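Local coordinates for outer membrane protein assembly factor BamA (PDB 4K3C) that probably takes part, within the Bam complex, in assembling and inserting beta-barrel proteins into the outer membrane, at residues 305-318 and 330-344. Sequence-based numbering, arbitrary orientation.
Sequences SADFDLSFGWNYNN and SANISGKLTLPGSDN
Leu310 pairs with Leu337, and Tyr316 with Ala331, near the two ends of an antiparallel ladder whose strand axes approach to 4.5 Å. Strands 303-317 and 328-338 form a beta hairpin in the wall of the BamA transmembrane barrel, the Omp85 part of this chain. Residues 260-274 and 346-358 flank it as the next barrel strands. Hydrogen-bonded pairs such as Leu310 with Leu337 alternate with non-hydrogen-bonded pairs such as Ser311 with Lys336.

The side chains of Leu310, Phe312, Trp314 and Tyr316 lie on one face of the sheet with those of Ile333 and Leu337. The Phe312 ring leans over Gly335, with Gly335 O over one ring face and Leu310 CD2 at the ring edge. Gly335 has no side chain in the way. Trp314 has CG anti to its own N (chi1 162°), which brings CE3 edge-on to Ile333 CB at 3.8 Å.

The other face is mostly polar. Asn332 ND2 donates to Asn315 OD1 (2.6 Å) from above the carbonyl plane, with the two amides 69° apart. Lys336 lays CE 3.7 Å from Asp309 CG, but its NZ stays beyond salt-bridge range of that carboxylate.

Leu339 to Ser342 make a type I turn. Leu339 O accepts from both Ser342 N and Ser342 OG. Past the turn, Asp343 N bonds to Ala306 O, and Ala306 N returns a bond to Asp343 OD2. The Asn344 amide stands nearly perpendicular to the Asp307 carboxylate; Asn344 OD1 is hydrogen-bonded to Tyr285 OH, while Asn344 ND2 reaches Asp307 OD1 at 3.3 Å from above the carboxylate plane.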
loop_
_atom_site.group_PDB
_atom_site.type_symbol
_atom_site.label_atom_id
_atom_site.label_comp_id
_atom_site.label_asym_id
_atom_site.label_seq_id
_atom_site.Cartn_x
_atom_site.Cartn_y
_atom_site.Cartn_z
ATOM N N SER A 305 5.349 -30.486 0.982
ATOM C CA SER A 305 6.171 -29.923 2.042
ATOM C C SER A 305 5.447 -28.909 2.928
ATOM O O SER A 305 4.391 -28.407 2.569
ATOM C CB SER A 305 7.425 -29.259 1.440
ATOM O OG SER A 305 7.108 -28.407 0.346
ATOM N N ALA A 306 6.032 -28.630 4.095
ATOM C CA ALA A 306 5.865 -27.345 4.809
ATOM C C ALA A 306 7.062 -27.251 5.726
ATOM O O ALA A 306 7.563 -28.314 6.088
ATOM C CB ALA A 306 4.655 -27.362 5.611
ATOM N N ASP A 307 7.598 -26.089 6.128
ATOM C CA ASP A 307 7.431 -24.675 5.717
ATOM C C ASP A 307 6.781 -23.704 6.705
ATOM O O ASP A 307 5.745 -23.103 6.443
ATOM C CB ASP A 307 7.097 -24.415 4.251
ATOM C CG ASP A 307 8.316 -24.536 3.362
ATOM O OD1 ASP A 307 9.093 -25.477 3.592
ATOM O OD2 ASP A 307 8.505 -23.690 2.454
ATOM N N PHE A 308 7.443 -23.574 7.849
ATOM C CA PHE A 308 7.292 -22.446 8.745
ATOM C C PHE A 308 8.218 -21.348 8.241
ATOM O O PHE A 308 9.426 -21.536 8.188
ATOM C CB PHE A 308 7.768 -22.827 10.136
ATOM C CG PHE A 308 6.692 -23.304 11.037
ATOM C CD1 PHE A 308 6.289 -24.632 11.020
ATOM C CD2 PHE A 308 6.094 -22.432 11.930
ATOM C CE1 PHE A 308 5.294 -25.081 11.877
ATOM C CE2 PHE A 308 5.093 -22.872 12.788
ATOM C CZ PHE A 308 4.693 -24.200 12.759
ATOM N N ASP A 309 7.674 -20.197 7.878
ATOM C CA ASP A 309 8.512 -19.131 7.360
ATOM C C ASP A 309 8.505 -17.906 8.267
ATOM O O ASP A 309 7.520 -17.657 8.982
ATOM C CB ASP A 309 8.045 -18.733 5.962
ATOM C CG ASP A 309 6.637 -18.203 5.967
ATOM O OD1 ASP A 309 6.465 -16.994 6.256
ATOM O OD2 ASP A 309 5.704 -19.003 5.705
ATOM N N LEU A 310 9.608 -17.150 8.227
ATOM C CA LEU A 310 9.693 -15.845 8.888
ATOM C C LEU A 310 9.731 -14.736 7.847
ATOM O O LEU A 310 10.374 -14.884 6.802
ATOM C CB LEU A 310 10.927 -15.764 9.775
ATOM C CG LEU A 310 11.204 -14.406 10.406
ATOM C CD1 LEU A 310 10.070 -13.983 11.303
ATOM C CD2 LEU A 310 12.506 -14.481 11.169
ATOM N N SER A 311 9.042 -13.631 8.126
ATOM C CA SER A 311 8.920 -12.567 7.135
ATOM C C SER A 311 9.089 -11.195 7.742
ATOM O O SER A 311 8.538 -10.913 8.810
ATOM C CB SER A 311 7.576 -12.635 6.424
ATOM O OG SER A 311 7.540 -13.786 5.611
ATOM N N PHE A 312 9.856 -10.356 7.047
ATOM C CA PHE A 312 10.153 -9.006 7.493
ATOM C C PHE A 312 10.112 -8.142 6.262
ATOM O O PHE A 312 10.468 -8.594 5.180
ATOM C CB PHE A 312 11.546 -8.956 8.129
ATOM C CG PHE A 312 12.365 -10.184 7.855
ATOM C CD1 PHE A 312 13.075 -10.310 6.674
ATOM C CD2 PHE A 312 12.399 -11.228 8.757
ATOM C CE1 PHE A 312 13.818 -11.454 6.408
ATOM C CE2 PHE A 312 13.136 -12.368 8.486
ATOM C CZ PHE A 312 13.843 -12.479 7.314
ATOM N N GLY A 313 9.651 -6.909 6.408
ATOM C CA GLY A 313 9.648 -6.001 5.282
ATOM C C GLY A 313 9.711 -4.567 5.750
ATOM O O GLY A 313 9.422 -4.282 6.918
ATOM N N TRP A 314 10.096 -3.665 4.850
ATOM C CA TRP A 314 10.066 -2.250 5.148
ATOM C C TRP A 314 9.451 -1.491 3.997
ATOM O O TRP A 314 9.757 -1.761 2.838
ATOM C CB TRP A 314 11.476 -1.732 5.411
ATOM C CG TRP A 314 11.577 -0.246 5.302
ATOM C CD1 TRP A 314 10.905 0.687 6.047
ATOM C CD2 TRP A 314 12.392 0.486 4.387
ATOM N NE1 TRP A 314 11.252 1.942 5.657
ATOM C CE2 TRP A 314 12.168 1.856 4.637
ATOM C CE3 TRP A 314 13.294 0.119 3.377
ATOM C CZ2 TRP A 314 12.821 2.872 3.914
ATOM C CZ3 TRP A 314 13.938 1.128 2.657
ATOM C CH2 TRP A 314 13.696 2.486 2.933
ATOM N N ASN A 315 8.588 -0.529 4.299
ATOM C CA ASN A 315 7.854 0.137 3.235
ATOM C C ASN A 315 7.877 1.627 3.260
ATOM O O ASN A 315 7.280 2.266 4.133
ATOM C CB ASN A 315 6.418 -0.337 3.179
ATOM C CG ASN A 315 6.295 -1.625 2.451
ATOM O OD1 ASN A 315 6.295 -1.651 1.213
ATOM N ND2 ASN A 315 6.229 -2.726 3.205
ATOM N N TYR A 316 8.559 2.167 2.262
ATOM C CA TYR A 316 8.663 3.595 2.093
ATOM C C TYR A 316 7.728 4.052 0.982
ATOM O O TYR A 316 7.700 3.458 -0.096
ATOM C CB TYR A 316 10.118 3.977 1.810
ATOM C CG TYR A 316 10.322 5.442 1.504
ATOM C CD1 TYR A 316 10.499 6.378 2.518
ATOM C CD2 TYR A 316 10.344 5.894 0.193
ATOM C CE1 TYR A 316 10.688 7.726 2.218
ATOM C CE2 TYR A 316 10.530 7.227 -0.106
ATOM C CZ TYR A 316 10.697 8.134 0.900
ATOM O OH TYR A 316 10.880 9.452 0.561
ATOM N N ASN A 317 6.940 5.086 1.265
ATOM C CA ASN A 317 6.156 5.764 0.241
ATOM C C ASN A 317 6.163 7.272 0.420
ATOM O O ASN A 317 5.754 7.782 1.459
ATOM C CB ASN A 317 4.706 5.271 0.222
ATOM C CG ASN A 317 3.927 5.785 -0.998
ATOM O OD1 ASN A 317 3.898 6.982 -1.283
ATOM N ND2 ASN A 317 3.308 4.866 -1.729
ATOM N N ASN A 318 6.617 7.988 -0.598
ATOM C CA ASN A 318 6.386 9.420 -0.643
ATOM C C ASN A 318 5.164 9.660 -1.495
ATOM O O ASN A 318 4.041 9.690 -0.991
ATOM C CB ASN A 318 7.566 10.149 -1.252
ATOM C CG ASN A 318 8.181 11.119 -0.301
ATOM O OD1 ASN A 318 9.377 11.394 -0.369
ATOM N ND2 ASN A 318 7.373 11.638 0.614
ATOM N N SER A 330 9.056 5.870 -3.882
ATOM C CA SER A 330 8.523 4.787 -3.092
ATOM C C SER A 330 9.531 3.651 -3.182
ATOM O O SER A 330 10.271 3.527 -4.173
ATOM C CB SER A 330 7.186 4.336 -3.656
ATOM O OG SER A 330 7.388 3.578 -4.833
ATOM N N ALA A 331 9.563 2.824 -2.148
ATOM C CA ALA A 331 10.503 1.725 -2.123
ATOM C C ALA A 331 10.165 0.656 -1.078
ATOM O O ALA A 331 9.419 0.899 -0.126
ATOM C CB ALA A 331 11.920 2.250 -1.947
ATOM N N ASN A 332 10.727 -0.528 -1.285
ATOM C CA ASN A 332 10.480 -1.667 -0.434
ATOM C C ASN A 332 11.748 -2.502 -0.231
ATOM O O ASN A 332 12.556 -2.679 -1.150
ATOM C CB ASN A 332 9.396 -2.539 -1.057
ATOM C CG ASN A 332 8.990 -3.686 -0.151
ATOM O OD1 ASN A 332 9.743 -4.645 0.043
ATOM N ND2 ASN A 332 7.788 -3.596 0.409
ATOM N N ILE A 333 11.908 -3.014 0.985
ATOM C CA ILE A 333 12.930 -3.999 1.309
ATOM C C ILE A 333 12.226 -5.155 2.039
ATOM O O ILE A 333 11.660 -4.973 3.123
ATOM C CB ILE A 333 14.086 -3.366 2.154
ATOM C CG1 ILE A 333 15.276 -3.100 1.261
ATOM C CG2 ILE A 333 14.599 -4.310 3.237
ATOM C CD1 ILE A 333 15.786 -4.384 0.648
ATOM N N SER A 334 12.218 -6.335 1.428
ATOM C CA SER A 334 11.535 -7.483 2.025
ATOM C C SER A 334 12.400 -8.740 2.069
ATOM O O SER A 334 13.344 -8.890 1.298
ATOM C CB SER A 334 10.214 -7.757 1.311
ATOM O OG SER A 334 10.392 -7.790 -0.097
ATOM N N GLY A 335 12.073 -9.638 2.991
ATOM C CA GLY A 335 12.833 -10.858 3.182
ATOM C C GLY A 335 11.987 -11.996 3.724
ATOM O O GLY A 335 11.112 -11.794 4.576
ATOM N N LYS A 336 12.248 -13.202 3.225
ATOM C CA LYS A 336 11.589 -14.407 3.714
ATOM C C LYS A 336 12.654 -15.405 4.101
ATOM O O LYS A 336 13.710 -15.452 3.491
ATOM C CB LYS A 336 10.735 -15.022 2.626
ATOM C CG LYS A 336 9.424 -15.596 3.095
ATOM C CD LYS A 336 8.853 -16.514 2.010
ATOM C CE LYS A 336 7.715 -17.381 2.503
ATOM N NZ LYS A 336 7.812 -18.715 1.837
ATOM N N LEU A 337 12.371 -16.218 5.107
ATOM C CA LEU A 337 13.295 -17.260 5.518
ATOM C C LEU A 337 12.490 -18.430 6.079
ATOM O O LEU A 337 11.508 -18.222 6.794
ATOM C CB LEU A 337 14.252 -16.698 6.574
ATOM C CG LEU A 337 15.333 -17.604 7.175
ATOM C CD1 LEU A 337 14.804 -18.351 8.381
ATOM C CD2 LEU A 337 15.858 -18.579 6.132
ATOM N N THR A 338 12.898 -19.651 5.750
ATOM C CA THR A 338 12.252 -20.843 6.300
ATOM C C THR A 338 12.879 -21.223 7.634
ATOM O O THR A 338 14.097 -21.227 7.780
ATOM C CB THR A 338 12.345 -22.053 5.355
ATOM O OG1 THR A 338 13.714 -22.269 4.966
ATOM C CG2 THR A 338 11.488 -21.819 4.127
ATOM N N LEU A 339 12.034 -21.568 8.594
ATOM C CA LEU A 339 12.463 -21.781 9.964
ATOM C C LEU A 339 12.766 -23.244 10.205
ATOM O O LEU A 339 12.259 -24.093 9.482
ATOM C CB LEU A 339 11.366 -21.310 10.915
ATOM C CG LEU A 339 11.125 -19.812 10.820
ATOM C CD1 LEU A 339 9.834 -19.441 11.522
ATOM C CD2 LEU A 339 12.350 -19.024 11.371
ATOM N N PRO A 340 13.598 -23.533 11.223
ATOM C CA PRO A 340 14.032 -24.879 11.591
ATOM C C PRO A 340 13.036 -26.020 11.346
ATOM O O PRO A 340 13.417 -27.028 10.747
ATOM C CB PRO A 340 14.375 -24.712 13.066
ATOM C CG PRO A 340 15.046 -23.374 13.071
ATOM C CD PRO A 340 14.316 -22.531 12.035
ATOM N N GLY A 341 11.789 -25.880 11.755
ATOM C CA GLY A 341 10.859 -26.962 11.494
ATOM C C GLY A 341 10.424 -27.130 10.043
ATOM O O GLY A 341 9.586 -27.973 9.750
ATOM N N SER A 342 10.964 -26.341 9.117
ATOM C CA SER A 342 10.499 -26.431 7.733
ATOM C C SER A 342 11.219 -27.555 7.010
ATOM O O SER A 342 12.266 -28.027 7.466
ATOM C CB SER A 342 10.703 -25.122 6.976
ATOM O OG SER A 342 10.360 -24.009 7.768
ATOM N N ASP A 343 10.648 -27.987 5.889
ATOM C CA ASP A 343 11.387 -28.739 4.881
ATOM C C ASP A 343 12.166 -27.688 4.049
ATOM O O ASP A 343 12.493 -26.594 4.543
ATOM C CB ASP A 343 10.390 -29.539 4.027
ATOM C CG ASP A 343 9.577 -30.574 4.858
ATOM O OD1 ASP A 343 10.166 -31.184 5.773
ATOM O OD2 ASP A 343 8.360 -30.788 4.609
ATOM N N ASN A 344 12.473 -27.973 2.798
ATOM C CA ASN A 344 12.810 -26.856 1.881
ATOM C C ASN A 344 14.027 -25.900 2.112
ATOM O O ASN A 344 14.810 -25.697 1.167
ATOM C CB ASN A 344 11.554 -26.047 1.575
ATOM C CG ASN A 344 10.724 -26.695 0.511
ATOM O OD1 ASN A 344 11.237 -27.491 -0.288
ATOM N ND2 ASN A 344 9.435 -26.371 0.481
#